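Local coordinates for uncharacterized protein (Vanderwaltozyma polyspora, PDB 5THE), which forms the C-terminal lobe of a budding yeast Argonaute, which probably binds a guide RNA and contributes to the selectivity of RNA target cleavage, at residues 234-239 against 244-249; 289-292 against 296-299; 107-112 against 229-234. All blocks are in the same frame, centred on the assembly; numbering follows the deposited sequence.

Interaction 1: residues 234-239 against 244-249; sequences VVMKMN and GSNHSL. With nucleotides of chain B.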
# COMPACT_ATOMS: atom_id res chain seq x y z
N VAL A 234 7.70 -3.57 -12.73
CA VAL A 234 7.45 -2.16 -13.04
C VAL A 234 6.00 -1.97 -13.48
O VAL A 234 5.31 -1.06 -13.02
CB VAL A 234 8.43 -1.66 -14.12
CG1 VAL A 234 7.93 -0.36 -14.74
CG2 VAL A 234 9.84 -1.46 -13.51
N VAL A 235 5.53 -2.83 -14.39
CA VAL A 235 4.21 -2.62 -14.97
C VAL A 235 3.10 -2.96 -13.99
O VAL A 235 1.97 -2.51 -14.17
CB VAL A 235 4.08 -3.42 -16.29
CG1 VAL A 235 3.84 -4.91 -16.02
CG2 VAL A 235 3.01 -2.82 -17.20
N MET A 236 3.39 -3.74 -12.94
CA MET A 236 2.40 -3.93 -11.89
C MET A 236 1.94 -2.58 -11.37
O MET A 236 0.73 -2.32 -11.25
CB MET A 236 2.98 -4.77 -10.75
CG MET A 236 3.23 -6.23 -11.14
SD MET A 236 3.70 -7.28 -9.77
CE MET A 236 2.13 -7.83 -9.11
N LYS A 237 2.89 -1.69 -11.12
CA LYS A 237 2.59 -0.36 -10.59
C LYS A 237 1.86 0.48 -11.62
O LYS A 237 0.88 1.16 -11.29
CB LYS A 237 3.88 0.32 -10.11
CG LYS A 237 4.54 -0.42 -8.94
CD LYS A 237 6.06 -0.56 -9.07
CE LYS A 237 6.79 0.79 -8.96
NZ LYS A 237 6.62 1.49 -7.65
N MET A 238 2.33 0.45 -12.87
CA MET A 238 1.66 1.20 -13.93
C MET A 238 0.21 0.78 -14.06
O MET A 238 -0.69 1.62 -14.13
CB MET A 238 2.38 0.97 -15.26
CG MET A 238 3.83 1.46 -15.26
SD MET A 238 4.59 1.09 -16.85
CE MET A 238 6.10 2.08 -16.77
N ASN A 239 -0.03 -0.53 -14.08
CA ASN A 239 -1.38 -1.04 -14.26
C ASN A 239 -2.30 -0.54 -13.16
O ASN A 239 -3.44 -0.14 -13.43
CB ASN A 239 -1.36 -2.57 -14.30
CG ASN A 239 -2.70 -3.18 -14.76
OD1 ASN A 239 -3.12 -4.22 -14.29
ND2 ASN A 239 -3.34 -2.56 -15.72
N GLY A 244 -6.07 -0.50 -13.08
CA GLY A 244 -6.16 -1.92 -13.30
C GLY A 244 -6.17 -2.73 -12.01
O GLY A 244 -6.11 -2.21 -10.90
N SER A 245 -6.28 -4.03 -12.20
CA SER A 245 -6.16 -5.00 -11.12
C SER A 245 -5.11 -5.99 -11.57
O SER A 245 -5.16 -6.47 -12.70
CB SER A 245 -7.49 -5.74 -10.84
OG SER A 245 -8.51 -4.82 -10.54
N ASN A 246 -4.14 -6.27 -10.70
CA ASN A 246 -3.14 -7.27 -11.04
C ASN A 246 -3.61 -8.64 -10.57
O ASN A 246 -4.18 -9.41 -11.35
CB ASN A 246 -1.80 -6.88 -10.45
CG ASN A 246 -1.32 -5.56 -11.01
OD1 ASN A 246 -1.65 -5.23 -12.14
ND2 ASN A 246 -0.57 -4.79 -10.21
N HIS A 247 -3.38 -8.95 -9.30
CA HIS A 247 -3.97 -10.11 -8.68
C HIS A 247 -4.95 -9.65 -7.61
O HIS A 247 -4.94 -8.49 -7.19
CB HIS A 247 -2.91 -11.02 -8.06
CG HIS A 247 -2.14 -10.37 -6.95
ND1 HIS A 247 -1.09 -9.50 -7.18
CD2 HIS A 247 -2.27 -10.46 -5.60
CE1 HIS A 247 -0.60 -9.09 -6.02
NE2 HIS A 247 -1.30 -9.65 -5.05
N SER A 248 -5.79 -10.58 -7.17
CA SER A 248 -6.70 -10.34 -6.07
C SER A 248 -6.80 -11.65 -5.31
O SER A 248 -6.07 -12.61 -5.58
CB SER A 248 -8.06 -9.86 -6.57
OG SER A 248 -8.86 -10.93 -7.08
N LEU A 249 -7.73 -11.69 -4.36
CA LEU A 249 -8.12 -12.95 -3.76
C LEU A 249 -9.31 -13.52 -4.52
O LEU A 249 -10.01 -12.82 -5.26
CB LEU A 249 -8.49 -12.74 -2.28
CG LEU A 249 -7.41 -12.07 -1.44
CD1 LEU A 249 -7.82 -12.10 0.02
CD2 LEU A 249 -6.08 -12.79 -1.66
P A B 2 14.10 1.36 -9.53
OP1 A B 2 15.00 1.20 -8.36
OP2 A B 2 14.60 1.16 -10.93
O5' A B 2 12.83 0.43 -9.30
C5' A B 2 11.63 0.61 -10.06
C4' A B 2 10.78 -0.62 -10.02
O4' A B 2 11.44 -1.68 -10.75
C3' A B 2 10.55 -1.23 -8.65
O3' A B 2 9.55 -0.57 -7.93
C2' A B 2 10.23 -2.67 -8.98
O2' A B 2 8.91 -2.77 -9.51
C1' A B 2 11.20 -2.92 -10.12
N9 A B 2 12.51 -3.42 -9.67
C8 A B 2 13.58 -2.66 -9.27
N7 A B 2 14.65 -3.35 -8.96
C5 A B 2 14.25 -4.66 -9.22
C6 A B 2 14.93 -5.87 -9.09
N6 A B 2 16.20 -5.90 -8.67
N1 A B 2 14.26 -7.01 -9.41
C2 A B 2 12.99 -6.91 -9.83
N3 A B 2 12.23 -5.81 -9.98
C4 A B 2 12.94 -4.73 -9.65
P A B 3 9.64 -0.49 -6.34
OP1 A B 3 8.48 0.38 -5.99
OP2 A B 3 11.02 -0.10 -5.92
O5' A B 3 9.38 -1.99 -5.87
C5' A B 3 8.14 -2.61 -6.14
C4' A B 3 8.19 -4.09 -5.88
O4' A B 3 9.07 -4.75 -6.83
C3' A B 3 8.74 -4.50 -4.53
O3' A B 3 7.77 -4.37 -3.52
C2' A B 3 9.15 -5.94 -4.78
O2' A B 3 8.02 -6.79 -4.77
C1' A B 3 9.70 -5.84 -6.20
N9 A B 3 11.14 -5.56 -6.15
C8 A B 3 11.74 -4.34 -5.92
N7 A B 3 13.04 -4.42 -5.87
C5 A B 3 13.30 -5.77 -6.06
C6 A B 3 14.50 -6.46 -6.09
N6 A B 3 15.68 -5.85 -5.95
N1 A B 3 14.41 -7.80 -6.30
C2 A B 3 13.19 -8.36 -6.44
N3 A B 3 11.98 -7.80 -6.41
C4 A B 3 12.13 -6.49 -6.21
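Asn246 donates from ND2 to the Met236 carbonyl oxygen at 3.0 Å, tying segment 244-249 to the C-terminal part of helix 228-241. The bond is nearly straight (168° at the hydrogen), and although the acceptor lies close to the amide plane, the donor sits above the carbonyl plane, not on a lone pair. The same ND2 reaches Gly480 O, so two carbonyls fix the rotation of the amide. With an alanine here, the carbonyls of Met236 and Gly480 would probably lose this shared donor, and the segment would be less firmly held to the helix. Gly244 N meets Asn239 O at 2.7 Å, a more bent bond. The segments belong to the part of an Argonaute where the MID domain runs into the Piwi domain. Van der Waals contact comes from Met236: CB lies 3.6 Å from Asn246 ND2, while the bend at chi3 (88°) turns CE to the edge of the His247 ring, 4.1 Å from ND1. Charge is used on another side of the helix, where Lys237 NZ bonds OP1 of A3 of chain B at 2.7 Å and also Ile549 O, with CE 3.2 Å from O3' of A2 of chain B.

Interaction 2: residues 289-292 against 296-299; sequences GSYD and TQFP
Ser290 CB lies over one face of the Phe298 ring, 4.0 Å from the centroid and 26° off the ring normal, a CH-pi contact offset toward CZ, the nearest ring atom. Its hydroxyl is used elsewhere, bonding Val268 N on strand 264-274. Beside it, Tyr291 runs alongside Gln297 in the same direction, ring and amide planes 18° apart, and OH comes within 3.2 Å of Gln297 CG. The tyrosine holds CG between its backbone N and carbonyl carbon (chi1 60°), a position that brings the ring alongside segment 296-299. Pro299 crosses this ring at about a right angle, CD 4.0 Å from CD2, and His330 stacks on the ring as well. Beyond the overlap, the Gln297 amide leads off to Gly244 O and Leu240 O through NE2. The two segments are the arms of the loop joining the antiparallel strands 282-289 and 300-305, a hairpin of the RNase H-like Piwi fold. Where the ladder ends, Gly289 N donates to Pro299 O at 2.9 Å. Past this pair the backbones are joined by weaker links: Phe298 CA makes a CA-H...O contact of 3.3 Å with Gly289 O, and Ser290 CA makes a longer one with Gln297 O. Water then replaces direct pairing. One molecule accepts from Tyr291 N and donates to Gln297 O, at 2.7 Å; a second donates to Asp292 OD1 and accepts from Thr296 N, 2.8 Å away.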
# COMPACT_ATOMS: atom_id res chain seq x y z
N GLY A 289 -8.48 4.04 1.20
CA GLY A 289 -9.68 3.24 1.34
C GLY A 289 -10.01 2.42 0.12
O GLY A 289 -9.77 2.84 -1.02
N SER A 290 -10.57 1.23 0.34
CA SER A 290 -11.06 0.40 -0.74
C SER A 290 -12.37 0.96 -1.28
O SER A 290 -12.98 1.84 -0.67
CB SER A 290 -11.27 -1.03 -0.25
OG SER A 290 -12.29 -1.05 0.74
N TYR A 291 -12.81 0.44 -2.42
CA TYR A 291 -14.11 0.86 -2.92
C TYR A 291 -14.96 -0.23 -3.55
O TYR A 291 -16.06 0.09 -4.01
CB TYR A 291 -13.96 2.02 -3.93
CG TYR A 291 -13.14 1.75 -5.17
CD1 TYR A 291 -13.47 0.75 -6.08
CD2 TYR A 291 -12.06 2.56 -5.48
CE1 TYR A 291 -12.73 0.55 -7.23
CE2 TYR A 291 -11.33 2.38 -6.63
CZ TYR A 291 -11.67 1.37 -7.50
OH TYR A 291 -10.91 1.19 -8.63
N ASP A 292 -14.53 -1.49 -3.58
CA ASP A 292 -15.43 -2.54 -4.04
C ASP A 292 -15.05 -3.86 -3.37
O ASP A 292 -14.25 -3.89 -2.42
CB ASP A 292 -15.45 -2.63 -5.57
CG ASP A 292 -14.11 -3.03 -6.18
OD1 ASP A 292 -13.22 -3.54 -5.48
OD2 ASP A 292 -13.97 -2.84 -7.41
N THR A 296 -8.62 -4.17 -4.69
CA THR A 296 -7.48 -4.05 -5.57
C THR A 296 -6.99 -2.61 -5.68
O THR A 296 -5.83 -2.37 -6.06
CB THR A 296 -7.92 -4.61 -6.93
OG1 THR A 296 -7.57 -6.00 -7.01
CG2 THR A 296 -7.37 -3.82 -8.04
N GLN A 297 -7.85 -1.65 -5.35
CA GLN A 297 -7.59 -0.23 -5.52
C GLN A 297 -7.84 0.48 -4.20
O GLN A 297 -8.93 0.35 -3.62
CB GLN A 297 -8.47 0.34 -6.61
CG GLN A 297 -8.04 -0.07 -8.01
CD GLN A 297 -6.85 0.77 -8.48
OE1 GLN A 297 -6.65 1.89 -8.00
NE2 GLN A 297 -6.07 0.23 -9.42
N PHE A 298 -6.84 1.22 -3.73
CA PHE A 298 -6.92 1.97 -2.47
C PHE A 298 -6.49 3.42 -2.69
O PHE A 298 -5.42 3.83 -2.23
CB PHE A 298 -6.05 1.34 -1.39
CG PHE A 298 -6.68 0.16 -0.70
CD1 PHE A 298 -6.69 -1.09 -1.32
CD2 PHE A 298 -7.24 0.29 0.56
CE1 PHE A 298 -7.26 -2.18 -0.69
CE2 PHE A 298 -7.81 -0.82 1.20
CZ PHE A 298 -7.83 -2.04 0.57
N PRO A 299 -7.31 4.23 -3.36
CA PRO A 299 -7.02 5.66 -3.40
C PRO A 299 -7.12 6.24 -2.00
O PRO A 299 -7.75 5.66 -1.12
CB PRO A 299 -8.08 6.25 -4.34
CG PRO A 299 -9.20 5.24 -4.36
CD PRO A 299 -8.59 3.88 -4.01
O HOH W 1 -11.06 -1.31 -3.75
O HOH W 2 -10.71 -2.83 -6.07

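Interaction 3: residues 107-112 against 229-234; sequences ASDVKQ and QYNSNV. With nucleotides of chain B.
Asn231 reaches from helix 228-241 to Asp109 on helix 95-111, joining two helices of the MID domain, a Rossmann-like unit whose parallel sheet includes strands 77-85, 185-191 and 215-219. At the root of the asparagine, CB packs 4.2 Å from Asp109 CB and 4.3 Å from Val110 CG1, so the side chain starts in apolar contact with the facing helix. CG then lies anti to the carbonyl carbon (chi1 -69°), which directs the amide toward the carboxylate of Asp109. At the tip the two branches part. OD1 lies at the edge of the neighbouring Tyr230 ring, in its plane, while ND2 donates to Asp109 OD2 at 2.9 Å. That bond is moderately bent, 152° at the hydrogen, and arrives on the anti side of OD2; the amide and carboxylate planes stand 49° apart, so the groups meet at a twist instead of lying flat together. OD2 has a second and stronger partner in Lys105, whose salt bridge is likely to keep the carboxylate charged; the asparagine therefore adds a neutral donor to an oxygen already held. Val110 completes the contact with CG1, 3.7 Å from the Asn231 carbonyl oxygen. Other residues of the same helical stretch meet the RNA. Tyr230 takes A2 of chain B over its ring, with O4' above one face and CE2 3.2 Å from C8. Val234 brings CG2 to 3.2 Å from O4' of that nucleotide. On the base, N3 of A2 has Asn233 ND2 only 2.9 Å away.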
# COMPACT_ATOMS: atom_id res chain seq x y z
N ALA A 107 7.78 -3.02 -23.73
CA ALA A 107 6.43 -3.12 -24.26
C ALA A 107 6.07 -4.57 -24.58
O ALA A 107 4.98 -5.04 -24.23
CB ALA A 107 6.28 -2.23 -25.50
N SER A 108 6.97 -5.30 -25.23
CA SER A 108 6.61 -6.67 -25.61
C SER A 108 6.61 -7.59 -24.40
O SER A 108 5.76 -8.49 -24.30
CB SER A 108 7.55 -7.19 -26.70
OG SER A 108 8.88 -7.23 -26.24
N ASP A 109 7.52 -7.38 -23.45
CA ASP A 109 7.49 -8.14 -22.20
C ASP A 109 6.13 -8.02 -21.51
O ASP A 109 5.53 -9.03 -21.11
CB ASP A 109 8.59 -7.65 -21.25
CG ASP A 109 9.94 -8.31 -21.51
OD1 ASP A 109 10.01 -9.24 -22.34
OD2 ASP A 109 10.93 -7.90 -20.86
N VAL A 110 5.63 -6.80 -21.35
CA VAL A 110 4.47 -6.59 -20.50
C VAL A 110 3.17 -6.84 -21.26
O VAL A 110 2.13 -7.04 -20.63
CB VAL A 110 4.47 -5.19 -19.85
CG1 VAL A 110 5.80 -4.94 -19.13
CG2 VAL A 110 4.21 -4.08 -20.87
N LYS A 111 3.23 -6.86 -22.59
CA LYS A 111 2.07 -7.30 -23.37
C LYS A 111 1.59 -8.67 -22.90
O LYS A 111 0.39 -8.91 -22.82
CB LYS A 111 2.41 -7.33 -24.86
CG LYS A 111 1.17 -7.33 -25.75
CD LYS A 111 1.50 -7.43 -27.24
CE LYS A 111 0.24 -7.22 -28.08
NZ LYS A 111 -0.49 -5.98 -27.67
N GLN A 112 2.54 -9.55 -22.56
CA GLN A 112 2.22 -10.91 -22.11
C GLN A 112 1.35 -10.91 -20.85
O GLN A 112 0.66 -11.90 -20.58
CB GLN A 112 3.51 -11.68 -21.83
CG GLN A 112 4.48 -11.78 -23.01
CD GLN A 112 3.98 -12.68 -24.14
OE1 GLN A 112 2.98 -12.38 -24.79
NE2 GLN A 112 4.68 -13.79 -24.36
N GLN A 229 11.67 -9.98 -15.47
CA GLN A 229 11.17 -9.88 -14.10
C GLN A 229 11.08 -8.42 -13.66
O GLN A 229 10.09 -8.00 -13.05
CB GLN A 229 12.07 -10.69 -13.17
CG GLN A 229 11.78 -10.53 -11.68
CD GLN A 229 10.58 -11.36 -11.21
OE1 GLN A 229 9.49 -11.28 -11.77
NE2 GLN A 229 10.80 -12.16 -10.17
N TYR A 230 12.13 -7.63 -13.94
CA TYR A 230 12.09 -6.20 -13.61
C TYR A 230 10.94 -5.52 -14.34
O TYR A 230 10.18 -4.74 -13.74
CB TYR A 230 13.43 -5.57 -13.99
CG TYR A 230 13.54 -4.09 -13.77
CD1 TYR A 230 13.08 -3.17 -14.72
CD2 TYR A 230 14.12 -3.59 -12.62
CE1 TYR A 230 13.21 -1.81 -14.52
CE2 TYR A 230 14.23 -2.25 -12.42
CZ TYR A 230 13.77 -1.36 -13.36
OH TYR A 230 13.92 -0.01 -13.13
N ASN A 231 10.79 -5.80 -15.63
CA ASN A 231 9.73 -5.18 -16.41
C ASN A 231 8.36 -5.58 -15.90
O ASN A 231 7.46 -4.75 -15.83
CB ASN A 231 9.89 -5.53 -17.89
CG ASN A 231 11.10 -4.86 -18.49
OD1 ASN A 231 11.67 -3.93 -17.90
ND2 ASN A 231 11.51 -5.32 -19.66
N SER A 232 8.20 -6.86 -15.53
CA SER A 232 6.92 -7.31 -14.99
C SER A 232 6.58 -6.58 -13.69
O SER A 232 5.43 -6.21 -13.46
CB SER A 232 6.95 -8.82 -14.75
OG SER A 232 7.33 -9.52 -15.92
N ASN A 233 7.57 -6.39 -12.82
CA ASN A 233 7.32 -5.68 -11.57
C ASN A 233 6.97 -4.22 -11.83
O ASN A 233 6.04 -3.69 -11.21
CB ASN A 233 8.53 -5.80 -10.65
CG ASN A 233 8.70 -7.21 -10.11
OD1 ASN A 233 7.78 -8.01 -10.14
ND2 ASN A 233 9.89 -7.52 -9.62
N VAL A 234 7.70 -3.57 -12.73
CA VAL A 234 7.45 -2.16 -13.04
C VAL A 234 6.00 -1.97 -13.48
O VAL A 234 5.31 -1.06 -13.02
CB VAL A 234 8.43 -1.66 -14.12
CG1 VAL A 234 7.93 -0.36 -14.74
CG2 VAL A 234 9.84 -1.46 -13.51
P A B 2 14.10 1.36 -9.53
OP1 A B 2 15.00 1.20 -8.36
OP2 A B 2 14.60 1.16 -10.93
O5' A B 2 12.83 0.43 -9.30
C5' A B 2 11.63 0.61 -10.06
C4' A B 2 10.78 -0.62 -10.02
O4' A B 2 11.44 -1.68 -10.75
C3' A B 2 10.55 -1.23 -8.65
O3' A B 2 9.55 -0.57 -7.93
C2' A B 2 10.23 -2.67 -8.98
O2' A B 2 8.91 -2.77 -9.51
C1' A B 2 11.20 -2.92 -10.12
N9 A B 2 12.51 -3.42 -9.67
C8 A B 2 13.58 -2.66 -9.27
N7 A B 2 14.65 -3.35 -8.96
C5 A B 2 14.25 -4.66 -9.22
C6 A B 2 14.93 -5.87 -9.09
N6 A B 2 16.20 -5.90 -8.67
N1 A B 2 14.26 -7.01 -9.41
C2 A B 2 12.99 -6.91 -9.83
N3 A B 2 12.23 -5.81 -9.98
C4 A B 2 12.94 -4.73 -9.65
P A B 3 9.64 -0.49 -6.34
OP1 A B 3 8.48 0.38 -5.99
OP2 A B 3 11.02 -0.10 -5.92
O5' A B 3 9.38 -1.99 -5.87
C5' A B 3 8.14 -2.61 -6.14
C4' A B 3 8.19 -4.09 -5.88
O4' A B 3 9.07 -4.75 -6.83
C3' A B 3 8.74 -4.50 -4.53
O3' A B 3 7.77 -4.37 -3.52
C2' A B 3 9.15 -5.94 -4.78
O2' A B 3 8.02 -6.79 -4.77
C1' A B 3 9.70 -5.84 -6.20
N9 A B 3 11.14 -5.56 -6.15
C8 A B 3 11.74 -4.34 -5.92
N7 A B 3 13.04 -4.42 -5.87
C5 A B 3 13.30 -5.77 -6.06
C6 A B 3 14.50 -6.46 -6.09
N6 A B 3 15.68 -5.85 -5.95
N1 A B 3 14.41 -7.80 -6.30
C2 A B 3 13.19 -8.36 -6.44
N3 A B 3 11.98 -7.80 -6.41
C4 A B 3 12.13 -6.49 -6.21

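How the interactions relate
Along the chain the contacts follow in series: interaction 3 closes before interaction 1 opens, and interaction 2 comes last. Interactions 3 and 1 share helix 228-241 and Val234, their centres about 11 Å apart, and Val235 CB touches Val110 CG1 between them. Interaction 2 lies about 13 Å from interaction 1, centre to centre, and Gln297 bridges it to the start of segment 244-249. Interactions 2 and 3 do not touch, with centres about 24 Å apart. The helix thus links MID-domain packing to the Piwi hairpin, while residues along it also meet the RNA, consistent with a guide held where the two domains join.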